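Local coordinates for B12-binding domain-containing protein (Kitasatospora setae, PDB 6WTE) that probably transfers methyl groups as TsrM, a radical SAM methyltransferase that uses cobalamin and a [4Fe-4S] cluster in non-radical catalysis, at residues Ala18-Asp23 and Leu218-Thr223; Tyr355-Thr360 and Val394-Ala399. One frame throughout, in Å; residues are numbered along the deposited sequence.

Contact 1: residues Ala18-Asp23 and Leu218-Thr223; sequences APYALD and LGSILT
Y20, from the segment that runs into helix 20-31, reaches over to strand 219-221, its ring lying against S220 and its hydroxyl ending at the backbone of L222. The climb starts at Y20 CB, 3.7 Å from S220 OG. With CG trans to the backbone N, chi1 -171° carries the ring out toward S220 and L222. S220 OG stands over one of its faces, equally near Y20 CG and CD2 at 3.5 Å. Further out, Y20 CE2 packs 3.7 Å from L222 CB, and the two side chains cross at about a right angle. Y20 CZ comes within 3.6 Å of L222 N. At the tip, Y20 OH accepts a hydrogen bond from L222 N (2.9 Å, 160° at the hydrogen), the donor lying in plane at the ring edge, and it is also hydrogen-bonded to E255. A phenylalanine here would probably leave L222 N and E255 without this shared partner inside a buried interface.

Two waters extend the seam: one joins A18 O to S220 OG, the other A18 N to L218 O. Y20, A21, L218 and S220 also line the cobalamin pocket. The contact joins the B12-binding domain to the radical SAM core: L22 packs on strand 4-9 on one side, while on the other strand 219-221 pairs in parallel with strand 266-269 and I221 packs on helix 249-261.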
loop_
_atom_site.group_PDB
_atom_site.type_symbol
_atom_site.label_atom_id
_atom_site.label_comp_id
_atom_site.label_asym_id
_atom_site.label_seq_id
_atom_site.Cartn_x
_atom_site.Cartn_y
_atom_site.Cartn_z
ATOM N N ALA A 18 -8.639 5.014 -6.681
ATOM C CA ALA A 18 -8.715 6.441 -6.397
ATOM C C ALA A 18 -7.563 6.861 -5.487
ATOM O O ALA A 18 -7.241 6.157 -4.522
ATOM C CB ALA A 18 -10.050 6.794 -5.739
ATOM N N PRO A 19 -6.897 7.983 -5.782
ATOM C CA PRO A 19 -5.816 8.502 -4.909
ATOM C C PRO A 19 -6.370 9.171 -3.654
ATOM O O PRO A 19 -6.440 10.396 -3.518
ATOM C CB PRO A 19 -5.095 9.495 -5.822
ATOM C CG PRO A 19 -6.172 9.980 -6.738
ATOM C CD PRO A 19 -7.054 8.785 -7.007
ATOM N N TYR A 20 -6.767 8.317 -2.710
ATOM C CA TYR A 20 -7.392 8.754 -1.467
ATOM C C TYR A 20 -6.552 9.811 -0.761
ATOM O O TYR A 20 -7.093 10.756 -0.169
ATOM C CB TYR A 20 -7.588 7.514 -0.589
ATOM C CG TYR A 20 -8.404 7.653 0.671
ATOM C CD1 TYR A 20 -9.164 8.789 0.942
ATOM C CD2 TYR A 20 -8.421 6.615 1.596
ATOM C CE1 TYR A 20 -9.911 8.878 2.110
ATOM C CE2 TYR A 20 -9.165 6.695 2.754
ATOM C CZ TYR A 20 -9.909 7.824 3.008
ATOM O OH TYR A 20 -10.645 7.888 4.176
ATOM N N ALA A 21 -5.224 9.676 -0.837
ATOM C CA ALA A 21 -4.322 10.653 -0.234
ATOM C C ALA A 21 -4.698 12.075 -0.614
ATOM O O ALA A 21 -4.698 12.975 0.232
ATOM C CB ALA A 21 -2.883 10.370 -0.665
ATOM N N LEU A 22 -5.043 12.293 -1.882
ATOM C CA LEU A 22 -5.314 13.651 -2.328
ATOM C C LEU A 22 -6.606 14.197 -1.724
ATOM O O LEU A 22 -6.713 15.406 -1.486
ATOM C CB LEU A 22 -5.338 13.701 -3.861
ATOM C CG LEU A 22 -4.035 13.306 -4.578
ATOM C CD1 LEU A 22 -4.067 13.711 -6.055
ATOM C CD2 LEU A 22 -2.802 13.917 -3.896
ATOM N N ASP A 23 -7.587 13.332 -1.437
ATOM C CA ASP A 23 -8.783 13.809 -0.748
ATOM C C ASP A 23 -8.457 14.231 0.679
ATOM O O ASP A 23 -8.994 15.231 1.175
ATOM C CB ASP A 23 -9.877 12.736 -0.748
ATOM C CG ASP A 23 -10.706 12.723 -2.029
ATOM O OD1 ASP A 23 -10.683 13.712 -2.801
ATOM O OD2 ASP A 23 -11.420 11.720 -2.253
ATOM N N LEU A 218 -13.024 0.299 -5.579
ATOM C CA LEU A 218 -13.932 0.364 -4.446
ATOM C C LEU A 218 -13.735 1.656 -3.668
ATOM O O LEU A 218 -12.662 2.273 -3.682
ATOM C CB LEU A 218 -13.715 -0.820 -3.503
ATOM C CG LEU A 218 -13.992 -2.229 -4.021
ATOM C CD1 LEU A 218 -14.190 -3.152 -2.833
ATOM C CD2 LEU A 218 -15.201 -2.248 -4.942
ATOM N N GLY A 219 -14.794 2.056 -2.970
ATOM C CA GLY A 219 -14.647 3.121 -1.999
ATOM C C GLY A 219 -13.553 2.777 -1.005
ATOM O O GLY A 219 -13.349 1.615 -0.649
ATOM N N SER A 220 -12.809 3.791 -0.599
ATOM C CA SER A 220 -11.768 3.632 0.400
ATOM C C SER A 220 -12.166 4.410 1.645
ATOM O O SER A 220 -12.732 5.502 1.551
ATOM C CB SER A 220 -10.427 4.135 -0.141
ATOM O OG SER A 220 -10.618 5.359 -0.837
ATOM N N ILE A 221 -11.883 3.850 2.813
ATOM C CA ILE A 221 -12.148 4.560 4.057
ATOM C C ILE A 221 -11.022 4.254 5.028
ATOM O O ILE A 221 -10.716 3.087 5.293
ATOM C CB ILE A 221 -13.517 4.203 4.672
ATOM C CG1 ILE A 221 -13.730 4.990 5.967
ATOM C CG2 ILE A 221 -13.652 2.699 4.902
ATOM C CD1 ILE A 221 -13.880 6.504 5.754
ATOM N N LEU A 222 -10.406 5.306 5.549
ATOM C CA LEU A 222 -9.378 5.194 6.567
ATOM C C LEU A 222 -10.023 5.353 7.935
ATOM O O LEU A 222 -10.827 6.266 8.142
ATOM C CB LEU A 222 -8.316 6.272 6.356
ATOM C CG LEU A 222 -7.228 6.336 7.422
ATOM C CD1 LEU A 222 -6.368 5.089 7.349
ATOM C CD2 LEU A 222 -6.391 7.598 7.222
ATOM N N THR A 223 -9.684 4.463 8.867
ATOM C CA THR A 223 -10.165 4.622 10.235
ATOM C C THR A 223 -9.063 4.975 11.220
ATOM O O THR A 223 -9.338 5.626 12.235
ATOM C CB THR A 223 -10.898 3.351 10.709
ATOM O OG1 THR A 223 -9.976 2.418 11.294
ATOM C CG2 THR A 223 -11.632 2.682 9.545
HETATM O O HOH W 1 -9.082 4.491 -3.130
HETATM O O HOH W 2 -10.787 3.373 -5.589
#

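Contact 2: residues Tyr355-Thr360 and Val394-Ala399; sequences YTFEDT and VDAFMA. With EDO (1,2-ethanediol), chain M.
F357, F397 and A396 bury most of the surface where two helices of the radical SAM core meet, in the partial TIM barrel characteristic of the radical SAM family. Helix 357-369 leads into strand 373-380, and helix 387-398 follows it; the two helices flank that strand in sequence and pack beside each other.

F357 contributes most. Its CG is trans to the backbone N (chi1 -172°), which carries the ring from its own segment to the neighbouring helix. There it meets F397 rim to rim: F357 CE1 and F397 CE1 are 3.6 Å apart. The planes are almost parallel, 9° from each other, yet with centroids 5.8 Å apart neither ring lies over the face of the other, and this is no stack. The chi1 of F397 sets CG beside its own backbone N, and the ring comes nearer to F357 than its CB direction suggests. V376 and A378 of strand 373-380 also touch the F397 side chain, so F397 bridges the helix pair and the sheet.

A396 completes the trio. Its closest approach is through the backbone, A396 O lying 3.7 Å from F357 CZ and oblique to the ring. Its CB points toward the other helix and lies 4.2 Å from F357 CZ. The grip is van der Waals throughout, and I337 from a loop touches both F357 and A396.

The backbone that presents F357 is held by a capping box of T356 and D359. T356 is the N-cap, its OG1 taking a weak bond from E358 N. Just upstream, a 1,2-ethanediol, probably from the crystallisation liquor, donates to Y355 O. In the box itself T356 N donates to D359 OD2 at 2.9 Å, on the anti side of the carboxylate and 24° out of its plane.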
loop_
_atom_site.group_PDB
_atom_site.type_symbol
_atom_site.label_atom_id
_atom_site.label_comp_id
_atom_site.label_asym_id
_atom_site.label_seq_id
_atom_site.Cartn_x
_atom_site.Cartn_y
_atom_site.Cartn_z
ATOM N N TYR A 355 -0.136 -14.655 17.025
ATOM C CA TYR A 355 -1.250 -15.523 16.667
ATOM C C TYR A 355 -0.748 -16.939 16.433
ATOM O O TYR A 355 0.456 -17.205 16.358
ATOM C CB TYR A 355 -2.020 -15.009 15.440
ATOM C CG TYR A 355 -1.225 -14.875 14.157
ATOM C CD1 TYR A 355 -1.001 -15.967 13.329
ATOM C CD2 TYR A 355 -0.733 -13.641 13.754
ATOM C CE1 TYR A 355 -0.291 -15.835 12.145
ATOM C CE2 TYR A 355 -0.024 -13.499 12.576
ATOM C CZ TYR A 355 0.198 -14.599 11.777
ATOM O OH TYR A 355 0.899 -14.448 10.600
ATOM N N THR A 356 -1.711 -17.850 16.359
ATOM C CA THR A 356 -1.494 -19.235 15.987
ATOM C C THR A 356 -2.411 -19.559 14.822
ATOM O O THR A 356 -3.268 -18.759 14.435
ATOM C CB THR A 356 -1.794 -20.190 17.146
ATOM O OG1 THR A 356 -3.203 -20.169 17.403
ATOM C CG2 THR A 356 -1.051 -19.756 18.393
ATOM N N PHE A 357 -2.264 -20.765 14.278
ATOM C CA PHE A 357 -3.149 -21.131 13.182
ATOM C C PHE A 357 -4.601 -21.230 13.641
ATOM O O PHE A 357 -5.513 -21.019 12.833
ATOM C CB PHE A 357 -2.697 -22.441 12.545
ATOM C CG PHE A 357 -3.446 -22.781 11.290
ATOM C CD1 PHE A 357 -3.379 -21.945 10.186
ATOM C CD2 PHE A 357 -4.219 -23.925 11.215
ATOM C CE1 PHE A 357 -4.069 -22.248 9.025
ATOM C CE2 PHE A 357 -4.916 -24.235 10.056
ATOM C CZ PHE A 357 -4.837 -23.394 8.962
ATOM N N GLU A 358 -4.841 -21.507 14.928
ATOM C CA GLU A 358 -6.219 -21.559 15.418
ATOM C C GLU A 358 -6.937 -20.242 15.196
ATOM O O GLU A 358 -8.156 -20.230 15.000
ATOM C CB GLU A 358 -6.262 -21.908 16.910
ATOM C CG GLU A 358 -5.713 -23.261 17.290
ATOM C CD GLU A 358 -4.440 -23.157 18.125
ATOM O OE1 GLU A 358 -3.416 -23.748 17.722
ATOM O OE2 GLU A 358 -4.459 -22.481 19.178
ATOM N N ASP A 359 -6.202 -19.123 15.236
ATOM C CA ASP A 359 -6.818 -17.817 15.039
ATOM C C ASP A 359 -7.333 -17.660 13.616
ATOM O O ASP A 359 -8.403 -17.080 13.403
ATOM C CB ASP A 359 -5.823 -16.706 15.385
ATOM C CG ASP A 359 -5.450 -16.701 16.854
ATOM O OD1 ASP A 359 -6.358 -16.722 17.707
ATOM O OD2 ASP A 359 -4.246 -16.700 17.166
ATOM N N THR A 360 -6.584 -18.159 12.626
ATOM C CA THR A 360 -7.078 -18.134 11.253
ATOM C C THR A 360 -8.250 -19.095 11.078
ATOM O O THR A 360 -9.227 -18.778 10.388
ATOM C CB THR A 360 -5.944 -18.467 10.277
ATOM O OG1 THR A 360 -4.989 -17.391 10.256
ATOM C CG2 THR A 360 -6.482 -18.666 8.865
ATOM N N VAL A 394 0.601 -25.002 2.315
ATOM C CA VAL A 394 -0.419 -25.174 1.281
ATOM C C VAL A 394 -1.508 -26.118 1.769
ATOM O O VAL A 394 -2.700 -25.798 1.711
ATOM C CB VAL A 394 0.213 -25.679 -0.029
ATOM C CG1 VAL A 394 -0.861 -26.217 -0.973
ATOM C CG2 VAL A 394 0.994 -24.556 -0.706
ATOM N N ASP A 395 -1.107 -27.282 2.291
ATOM C CA ASP A 395 -2.081 -28.282 2.724
ATOM C C ASP A 395 -2.981 -27.746 3.827
ATOM O O ASP A 395 -4.203 -27.945 3.795
ATOM C CB ASP A 395 -1.362 -29.547 3.197
ATOM C CG ASP A 395 -0.774 -30.345 2.051
ATOM O OD1 ASP A 395 -1.123 -30.063 0.888
ATOM O OD2 ASP A 395 0.035 -31.254 2.314
ATOM N N ALA A 396 -2.398 -27.070 4.816
ATOM C CA ALA A 396 -3.195 -26.571 5.930
ATOM C C ALA A 396 -4.094 -25.415 5.502
ATOM O O ALA A 396 -5.271 -25.367 5.877
ATOM C CB ALA A 396 -2.283 -26.142 7.072
ATOM N N PHE A 397 -3.557 -24.471 4.721
ATOM C CA PHE A 397 -4.362 -23.336 4.273
ATOM C C PHE A 397 -5.499 -23.781 3.357
ATOM O O PHE A 397 -6.634 -23.310 3.492
ATOM C CB PHE A 397 -3.488 -22.299 3.559
ATOM C CG PHE A 397 -2.773 -21.362 4.482
ATOM C CD1 PHE A 397 -2.487 -21.718 5.791
ATOM C CD2 PHE A 397 -2.390 -20.100 4.039
ATOM C CE1 PHE A 397 -1.811 -20.834 6.635
ATOM C CE2 PHE A 397 -1.718 -19.217 4.880
ATOM C CZ PHE A 397 -1.436 -19.589 6.180
ATOM N N MET A 398 -5.214 -24.677 2.407
ATOM C CA MET A 398 -6.244 -25.102 1.469
ATOM C C MET A 398 -7.388 -25.821 2.177
ATOM O O MET A 398 -8.541 -25.731 1.740
ATOM C CB MET A 398 -5.631 -25.993 0.385
ATOM C CG MET A 398 -4.730 -25.239 -0.582
ATOM S SD MET A 398 -5.641 -23.985 -1.512
ATOM C CE MET A 398 -6.728 -25.061 -2.444
ATOM N N ALA A 399 -7.095 -26.514 3.279
ATOM C CA ALA A 399 -8.136 -27.218 4.022
ATOM C C ALA A 399 -9.075 -26.273 4.761
ATOM O O ALA A 399 -10.127 -26.720 5.232
ATOM C CB ALA A 399 -7.500 -28.206 5.007
HETATM C C1 EDO M . 1.259 -17.312 19.988
HETATM O O1 EDO M . 2.055 -16.856 18.887
HETATM C C2 EDO M . -0.039 -16.517 20.058
HETATM O O2 EDO M . 0.194 -15.277 20.734
#

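Overall arrangement
Contact 1 closes along the chain before contact 2 opens; their centres are 31 Å apart and their nearest atoms about 19 Å apart, so they do not touch. Both involve the radical SAM core, but in different ways. Contact 1 lies where the B12-binding domain meets that core, with the S220 side chain about 4 Å from the bound cobalamin and that of L222 about 11 Å from the [4Fe-4S] cluster. Contact 2 stays within the core, on the helical layer outside its sheet, away from the annotated sites; the F397 side chain is still about 13 Å from the cluster. Strand 219-221 of contact 1 and strand 373-380, on which F397 packs, belong to one curled sheet.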